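Local coordinates for nuclear import protein MOG1 (Saccharomyces cerevisiae, PDB 1JHS) that acts in the Ran GTPase system of nuclear protein import and poly(A)+ mRNA export, and interacts with the GTPase GSP1, at residues V65-L70 with W74-E79; E79-L84 with V141-V146; L93-V98 with T102-L107. The protein carries 1 engineered substitution. All blocks are in the same frame, centred on the assembly; numbering follows the deposited sequence.

Contact 1. Residues V65-L70 with W74-E79; sequences VDKSDL and WQFHVE
The phenyl ring of Phe76 carries the CG2 methyl of Val65 over one face: Val65 CG2 stands 3.4 Å from the ring centroid and only 12° off the normal, a CH-pi contact. Lys67 reaches the same ring obliquely with its aliphatic chain, Lys67 CE lying 4.3 Å from Phe76 CD1. The imidazole of His77 has Phe76 CD2 over one face, while Val65 CG1 approaches it at a slant, 3.6 Å from His77 NE2. One face of the Trp74 indole is covered by Val78 CG2, a turn further along the helix.

Val65 thus divides its branches between two aromatic neighbours. With CG2 anti to the backbone N and CG1 between N and the carbonyl carbon (chi1 62°), one methyl sits over the phenyl ring and the other slides past the imidazole. An alanine in place of Phe76 would leave the CG2 methyl of Val65 without its aromatic platform and is likely to open a gap between loop and helix. His77 NE2 and the backbone N of Val65 both bond to Asp139 OD2, so one carboxylate oxygen ties loop and helix to strand 138-147.

The backbone link is Trp74 N to Leu70 O, 3.0 Å, the i to i+4 bond of the first helical turn. Before it, Asp66 centres an inverse gamma turn closed by Lys67 N and Val65 O at 2.7 Å, and Asp69 bonds through OD1 to Glu72 N. Together these mark a loop folding back onto the first turns of an alpha helix, with an aspartate N-cap at its start.

Contact 2. Residues E79-L84 with V141-V146; sequences EDLTEL and VISINV
Packing of an alpha helix across the face of an antiparallel sheet brings Leu81, near the C-terminal end of helix 70-83, over Val141 and Ser143 of the central strand 138-147. Leu81 CD1 makes the two closest approaches. It lies 4.1 Å from Val141 CG1, the two side chains meeting tip to tip, and the same Leu81 CD1 lies 4.1 Å from Ser143 CB. The nearest CA atoms, those of Leu81 and Ser143, are 8.7 Å apart, a spacing bridged by side chains alone.

Leu81 extends along its chain: CG lies anti to the carbonyl carbon (chi1 -72°) and CD1 continues outward with chi2 at 163°, which carries that methyl down to the sheet. On the strand side, Val141 offers CG1, the branch anti to its backbone N. Ser143 presents its methylene carbon rather than its hydroxyl as the nearest atom. The two residues are two apart in the strand and point to the same face, so the leucine methyl meets both. Ile142 and Ile144 point to the other face, where Ile144 packs on helix 163-178.

Neighbours widen this small patch. Val128 of strand 124-133 touches both Leu81 and Val141, while Leu62 and Ile58 of strand 56-63 adjoin Val141 and Ser143. On the same helix, Glu79 OE1 is bonded to Trp90 NE1, a neighbouring link to strand 87-99.

Only 96 Å² is buried between the two segments. The meeting of carbon with carbon at van der Waals range carries no directional demand, which is consistent with a small apolar contribution from burial.

Contact 3. Residues L93-V98 with T102-L107; sequences LQEDTV and TKFTGL
Backbone bonding between Leu93-Val98 and Thr102-Leu107 runs as an antiparallel ladder. Asp96 and Thr105 form a hydrogen-bonded pair through Asp96 N to Thr105 O, 2.8 Å, and Thr105 N to Asp96 O, 3.0 Å; the latter is nearly straight at 170°. Leu107 N to Gln94 O (3.0 Å) and Leu93 N to Leu107 O extend the ladder at one end, and Val98 N to Lys103 O at the other. Weaker CA-H...O contacts fill the non-hydrogen-bonded positions, Glu95 CA lying 3.2 Å from Thr105 O.

This is the beta hairpin of strands 87-99 and 103-113 at one edge of the large sheet, with segment axes 173° apart and a classic beta bulge at Thr102 and Lys103 beside the turn. Gly106, lacking a side chain, lets Gln94 O come within 3.0 Å of its CA.

Around the Phe104 ring three oxygens gather. Asp96 O sits over one face, 3.4 Å above the plane, whereas Glu95 OE1 lies at the edge in plane and also makes a salt bridge to Lys71. Thr97 OG1 approaches the rim, 3.4 Å from Phe104 CE1. The ring is swung beneath the partner strand with its CG anti to the backbone N (chi1 -162°).

On the face carrying Asp96 and Thr105, Val98 CG2 crosses obliquely over Thr105, 3.8 Å from its CG2. The hydroxyl of Thr105 and OD1 of Asp96 both bond to Tyr169 of helix 163-178, and the same hydroxyl also bonds to Gln173 NE2 of that helix.

In the fold
From the N terminus, the chain leaves strand 56-63, and contact 1 closes a short loop as helix 70-83 begins. Glu79 ends contact 1 and begins contact 2, which joins that helix to strand 138-147 and spans 56 residues. Contact 3, a local hairpin, falls wholly within this span. Contacts 1 and 2 meet where His77 packs on Val141; contacts 1 and 3 meet where the Trp74 and Phe104 rings adjoin and Leu70 rests on Phe104. Contacts 2 and 3 do not touch, their nearest atoms being about 6 Å apart. Helix 70-83 thereby lies across one face of the seven-stranded sheet, from its middle to its edge hairpin, with helix 163-178 on the other.

Contact 1. Residues V65-L70 with W74-E79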
# COMPACT_ATOMS: atom_id res chain seq x y z
N VAL A 65 -16.56 3.48 -3.88
CA VAL A 65 -17.18 2.44 -4.69
C VAL A 65 -18.52 2.07 -4.04
O VAL A 65 -18.66 2.05 -2.80
CB VAL A 65 -16.27 1.20 -4.84
CG1 VAL A 65 -15.99 0.55 -3.50
CG2 VAL A 65 -16.92 0.22 -5.79
N ASP A 66 -19.51 1.78 -4.88
CA ASP A 66 -20.85 1.44 -4.41
C ASP A 66 -20.99 0.07 -3.77
O ASP A 66 -21.77 -0.76 -4.22
CB ASP A 66 -21.85 1.57 -5.56
CG ASP A 66 -23.30 1.41 -5.11
OD1 ASP A 66 -23.65 1.95 -4.03
OD2 ASP A 66 -24.08 0.74 -5.83
N LYS A 67 -20.21 -0.17 -2.72
CA LYS A 67 -20.25 -1.43 -1.97
C LYS A 67 -20.28 -1.00 -0.51
O LYS A 67 -19.35 -0.32 -0.06
CB LYS A 67 -18.99 -2.27 -2.20
CG LYS A 67 -18.69 -2.65 -3.64
CD LYS A 67 -19.37 -3.93 -4.06
CE LYS A 67 -18.90 -4.34 -5.47
NZ LYS A 67 -19.28 -5.75 -5.78
N SER A 68 -21.33 -1.38 0.22
CA SER A 68 -21.49 -1.02 1.64
C SER A 68 -20.53 -1.68 2.62
O SER A 68 -20.06 -1.04 3.57
CB SER A 68 -22.91 -1.34 2.12
OG SER A 68 -23.84 -0.45 1.54
N ASP A 69 -20.30 -2.97 2.41
CA ASP A 69 -19.43 -3.74 3.28
C ASP A 69 -17.98 -3.30 3.12
O ASP A 69 -17.46 -3.23 2.00
CB ASP A 69 -19.57 -5.23 2.97
CG ASP A 69 -18.71 -6.09 3.86
OD1 ASP A 69 -17.76 -6.70 3.34
OD2 ASP A 69 -18.97 -6.15 5.09
N LEU A 70 -17.34 -3.01 4.24
CA LEU A 70 -15.96 -2.55 4.23
C LEU A 70 -15.01 -3.51 3.50
O LEU A 70 -14.29 -3.08 2.60
CB LEU A 70 -15.47 -2.32 5.67
CG LEU A 70 -13.99 -1.98 5.86
CD1 LEU A 70 -13.66 -0.62 5.20
CD2 LEU A 70 -13.68 -1.94 7.35
N TRP A 74 -12.90 -3.06 -0.03
CA TRP A 74 -11.45 -3.23 -0.08
C TRP A 74 -11.10 -4.22 -1.19
O TRP A 74 -10.20 -3.95 -2.01
CB TRP A 74 -10.95 -3.72 1.28
CG TRP A 74 -9.48 -4.04 1.33
CD1 TRP A 74 -8.45 -3.15 1.56
CD2 TRP A 74 -8.89 -5.33 1.21
NE1 TRP A 74 -7.25 -3.83 1.60
CE2 TRP A 74 -7.49 -5.17 1.39
CE3 TRP A 74 -9.40 -6.62 0.97
CZ2 TRP A 74 -6.59 -6.25 1.32
CZ3 TRP A 74 -8.50 -7.70 0.90
CH2 TRP A 74 -7.12 -7.50 1.08
N GLN A 75 -11.80 -5.35 -1.25
CA GLN A 75 -11.51 -6.34 -2.30
C GLN A 75 -11.66 -5.73 -3.69
O GLN A 75 -10.90 -6.04 -4.60
CB GLN A 75 -12.45 -7.55 -2.16
CG GLN A 75 -12.23 -8.32 -0.86
CD GLN A 75 -13.22 -9.49 -0.70
OE1 GLN A 75 -14.44 -9.30 -0.73
NE2 GLN A 75 -12.69 -10.68 -0.55
N PHE A 76 -12.66 -4.87 -3.85
CA PHE A 76 -12.91 -4.21 -5.11
C PHE A 76 -11.71 -3.36 -5.50
O PHE A 76 -11.26 -3.38 -6.65
CB PHE A 76 -14.15 -3.31 -4.99
CG PHE A 76 -14.41 -2.46 -6.21
CD1 PHE A 76 -15.19 -2.93 -7.25
CD2 PHE A 76 -13.83 -1.19 -6.32
CE1 PHE A 76 -15.38 -2.16 -8.41
CE2 PHE A 76 -14.02 -0.41 -7.48
CZ PHE A 76 -14.79 -0.90 -8.52
N HIS A 77 -11.18 -2.59 -4.53
CA HIS A 77 -10.05 -1.73 -4.81
C HIS A 77 -8.78 -2.51 -5.04
O HIS A 77 -7.92 -2.06 -5.80
CB HIS A 77 -9.86 -0.71 -3.69
CG HIS A 77 -10.89 0.37 -3.70
ND1 HIS A 77 -11.00 1.28 -4.73
CD2 HIS A 77 -11.89 0.66 -2.84
CE1 HIS A 77 -12.02 2.09 -4.50
NE2 HIS A 77 -12.58 1.73 -3.35
N VAL A 78 -8.66 -3.65 -4.37
CA VAL A 78 -7.48 -4.51 -4.57
C VAL A 78 -7.52 -5.03 -6.02
O VAL A 78 -6.49 -5.04 -6.72
CB VAL A 78 -7.48 -5.73 -3.59
CG1 VAL A 78 -6.36 -6.72 -3.99
CG2 VAL A 78 -7.20 -5.27 -2.16
N GLU A 79 -8.70 -5.49 -6.45
CA GLU A 79 -8.86 -6.03 -7.81
C GLU A 79 -8.42 -5.01 -8.85
O GLU A 79 -7.70 -5.34 -9.80
CB GLU A 79 -10.32 -6.45 -8.04
CG GLU A 79 -10.62 -7.06 -9.43
CD GLU A 79 -9.89 -8.39 -9.69
OE1 GLU A 79 -9.57 -9.11 -8.72
OE2 GLU A 79 -9.67 -8.72 -10.87

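Contact 2. Residues E79-L84 with V141-V146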
# COMPACT_ATOMS: atom_id res chain seq x y z
N GLU A 79 -8.70 -5.49 -6.45
CA GLU A 79 -8.86 -6.03 -7.81
C GLU A 79 -8.42 -5.01 -8.85
O GLU A 79 -7.70 -5.34 -9.80
CB GLU A 79 -10.32 -6.45 -8.04
CG GLU A 79 -10.62 -7.06 -9.43
CD GLU A 79 -9.89 -8.39 -9.69
OE1 GLU A 79 -9.57 -9.11 -8.72
OE2 GLU A 79 -9.67 -8.72 -10.87
N ASP A 80 -8.83 -3.75 -8.68
CA ASP A 80 -8.42 -2.71 -9.64
C ASP A 80 -6.91 -2.59 -9.74
O ASP A 80 -6.36 -2.34 -10.82
CB ASP A 80 -9.02 -1.36 -9.26
CG ASP A 80 -10.49 -1.27 -9.60
OD1 ASP A 80 -11.02 -2.20 -10.22
OD2 ASP A 80 -11.14 -0.26 -9.23
N LEU A 81 -6.21 -2.73 -8.61
CA LEU A 81 -4.75 -2.64 -8.61
C LEU A 81 -4.08 -3.88 -9.22
O LEU A 81 -3.11 -3.77 -9.98
CB LEU A 81 -4.23 -2.48 -7.18
CG LEU A 81 -4.43 -1.15 -6.44
CD1 LEU A 81 -4.22 -1.40 -4.94
CD2 LEU A 81 -3.43 -0.10 -6.96
N THR A 82 -4.56 -5.06 -8.87
CA THR A 82 -3.94 -6.27 -9.36
C THR A 82 -4.26 -6.55 -10.83
O THR A 82 -3.41 -7.00 -11.58
CB THR A 82 -4.37 -7.48 -8.51
OG1 THR A 82 -5.80 -7.55 -8.48
CG2 THR A 82 -3.85 -7.35 -7.06
N GLU A 83 -5.50 -6.27 -11.24
CA GLU A 83 -5.88 -6.54 -12.62
C GLU A 83 -4.98 -5.87 -13.64
O GLU A 83 -4.82 -6.36 -14.76
CB GLU A 83 -7.33 -6.13 -12.89
CG GLU A 83 -8.30 -7.27 -12.76
CD GLU A 83 -9.69 -6.96 -13.30
OE1 GLU A 83 -9.76 -6.44 -14.45
OE2 GLU A 83 -10.71 -7.25 -12.61
N LEU A 84 -4.39 -4.74 -13.27
CA LEU A 84 -3.52 -4.02 -14.20
C LEU A 84 -2.21 -4.76 -14.49
O LEU A 84 -1.55 -4.49 -15.50
CB LEU A 84 -3.19 -2.63 -13.65
CG LEU A 84 -4.36 -1.66 -13.49
CD1 LEU A 84 -3.79 -0.30 -13.12
CD2 LEU A 84 -5.17 -1.55 -14.77
N VAL A 141 -7.04 4.87 -1.01
CA VAL A 141 -6.38 3.57 -1.15
C VAL A 141 -4.86 3.78 -1.03
O VAL A 141 -4.26 4.55 -1.77
CB VAL A 141 -6.73 2.88 -2.50
CG1 VAL A 141 -5.99 1.53 -2.62
CG2 VAL A 141 -8.25 2.63 -2.57
N ILE A 142 -4.25 3.10 -0.06
CA ILE A 142 -2.81 3.20 0.15
C ILE A 142 -2.21 1.87 -0.30
O ILE A 142 -2.65 0.81 0.18
CB ILE A 142 -2.44 3.43 1.64
CG1 ILE A 142 -3.08 4.73 2.15
CG2 ILE A 142 -0.92 3.56 1.78
CD1 ILE A 142 -2.65 5.16 3.59
N SER A 143 -1.26 1.91 -1.25
CA SER A 143 -0.63 0.67 -1.71
C SER A 143 0.88 0.74 -1.49
O SER A 143 1.49 1.80 -1.66
CB SER A 143 -0.92 0.37 -3.20
OG SER A 143 -0.73 1.48 -4.07
N ILE A 144 1.46 -0.37 -1.05
CA ILE A 144 2.89 -0.42 -0.83
C ILE A 144 3.37 -1.65 -1.58
O ILE A 144 2.98 -2.77 -1.26
CB ILE A 144 3.26 -0.55 0.68
CG1 ILE A 144 2.64 0.61 1.48
CG2 ILE A 144 4.82 -0.55 0.82
CD1 ILE A 144 2.94 0.60 3.02
N ASN A 145 4.22 -1.42 -2.59
CA ASN A 145 4.74 -2.50 -3.41
C ASN A 145 6.04 -3.07 -2.83
O ASN A 145 6.93 -2.31 -2.46
CB ASN A 145 5.00 -1.98 -4.82
CG ASN A 145 3.80 -1.33 -5.40
OD1 ASN A 145 2.77 -1.99 -5.63
ND2 ASN A 145 3.88 -0.02 -5.63
N VAL A 146 6.12 -4.40 -2.77
CA VAL A 146 7.28 -5.09 -2.24
C VAL A 146 7.78 -6.14 -3.24
O VAL A 146 7.30 -7.28 -3.26
CB VAL A 146 6.93 -5.80 -0.90
CG1 VAL A 146 8.22 -6.22 -0.17
CG2 VAL A 146 6.03 -4.89 -0.03

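Contact 3. Residues L93-V98 with T102-L107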
# COMPACT_ATOMS: atom_id res chain seq x y z
N LEU A 93 -2.70 -12.51 2.12
CA LEU A 93 -1.78 -13.19 3.03
C LEU A 93 -2.05 -12.79 4.47
O LEU A 93 -1.79 -13.55 5.40
CB LEU A 93 -0.33 -12.85 2.69
CG LEU A 93 0.13 -13.13 1.26
CD1 LEU A 93 1.62 -12.90 1.15
CD2 LEU A 93 -0.22 -14.55 0.88
N GLN A 94 -2.55 -11.56 4.64
CA GLN A 94 -2.90 -11.02 5.95
C GLN A 94 -4.05 -10.04 5.73
O GLN A 94 -4.16 -9.44 4.67
CB GLN A 94 -1.70 -10.28 6.56
CG GLN A 94 -1.91 -9.93 8.01
CD GLN A 94 -0.69 -10.24 8.85
OE1 GLN A 94 0.14 -11.06 8.46
NE2 GLN A 94 -0.59 -9.63 10.01
N GLU A 95 -4.94 -9.91 6.72
CA GLU A 95 -6.05 -8.96 6.59
C GLU A 95 -6.64 -8.60 7.94
O GLU A 95 -6.67 -9.42 8.85
CB GLU A 95 -7.15 -9.52 5.68
CG GLU A 95 -7.81 -10.80 6.19
CD GLU A 95 -8.91 -11.29 5.26
OE1 GLU A 95 -10.08 -10.86 5.43
OE2 GLU A 95 -8.62 -12.09 4.35
N ASP A 96 -7.09 -7.36 8.06
CA ASP A 96 -7.68 -6.90 9.31
C ASP A 96 -8.64 -5.72 9.13
O ASP A 96 -8.43 -4.85 8.29
CB ASP A 96 -6.60 -6.39 10.28
CG ASP A 96 -5.65 -7.48 10.76
OD1 ASP A 96 -4.52 -7.57 10.23
OD2 ASP A 96 -6.04 -8.25 11.67
N THR A 97 -9.70 -5.72 9.93
CA THR A 97 -10.60 -4.59 9.96
C THR A 97 -9.94 -3.77 11.06
O THR A 97 -9.93 -4.20 12.24
CB THR A 97 -12.02 -4.96 10.39
OG1 THR A 97 -12.69 -5.61 9.31
CG2 THR A 97 -12.80 -3.70 10.72
N VAL A 98 -9.38 -2.63 10.70
CA VAL A 98 -8.71 -1.77 11.68
C VAL A 98 -9.76 -0.92 12.42
O VAL A 98 -9.64 -0.66 13.62
CB VAL A 98 -7.68 -0.88 10.99
CG1 VAL A 98 -7.21 0.21 11.94
CG2 VAL A 98 -6.48 -1.74 10.53
N THR A 102 -14.79 1.88 8.34
CA THR A 102 -13.95 2.76 7.55
C THR A 102 -12.51 2.39 7.22
O THR A 102 -11.96 2.94 6.27
CB THR A 102 -13.90 4.16 8.15
OG1 THR A 102 -13.29 4.08 9.44
CG2 THR A 102 -15.32 4.75 8.29
N LYS A 103 -11.89 1.49 7.97
CA LYS A 103 -10.48 1.18 7.73
C LYS A 103 -10.18 -0.30 7.68
O LYS A 103 -10.44 -1.02 8.64
CB LYS A 103 -9.61 1.84 8.80
CG LYS A 103 -9.75 3.35 8.87
CD LYS A 103 -8.95 3.95 10.03
CE LYS A 103 -8.94 5.47 9.92
NZ LYS A 103 -8.06 6.08 10.99
N PHE A 104 -9.61 -0.72 6.55
CA PHE A 104 -9.28 -2.13 6.33
C PHE A 104 -7.88 -2.23 5.74
O PHE A 104 -7.51 -1.41 4.89
CB PHE A 104 -10.31 -2.74 5.36
CG PHE A 104 -10.34 -4.23 5.39
CD1 PHE A 104 -11.21 -4.90 6.24
CD2 PHE A 104 -9.44 -4.97 4.61
CE1 PHE A 104 -11.21 -6.31 6.32
CE2 PHE A 104 -9.43 -6.37 4.67
CZ PHE A 104 -10.32 -7.04 5.53
N THR A 105 -7.11 -3.23 6.18
CA THR A 105 -5.75 -3.44 5.69
C THR A 105 -5.47 -4.92 5.37
O THR A 105 -6.08 -5.81 5.95
CB THR A 105 -4.69 -2.99 6.75
OG1 THR A 105 -4.86 -3.76 7.96
CG2 THR A 105 -4.86 -1.53 7.08
N GLY A 106 -4.53 -5.16 4.46
CA GLY A 106 -4.15 -6.52 4.13
C GLY A 106 -2.91 -6.55 3.25
O GLY A 106 -2.47 -5.50 2.75
N LEU A 107 -2.31 -7.74 3.12
CA LEU A 107 -1.16 -7.95 2.23
C LEU A 107 -1.75 -8.86 1.15
O LEU A 107 -2.46 -9.82 1.45
CB LEU A 107 -0.04 -8.71 2.94
CG LEU A 107 0.79 -7.99 3.99
CD1 LEU A 107 1.81 -9.00 4.49
CD2 LEU A 107 1.49 -6.77 3.39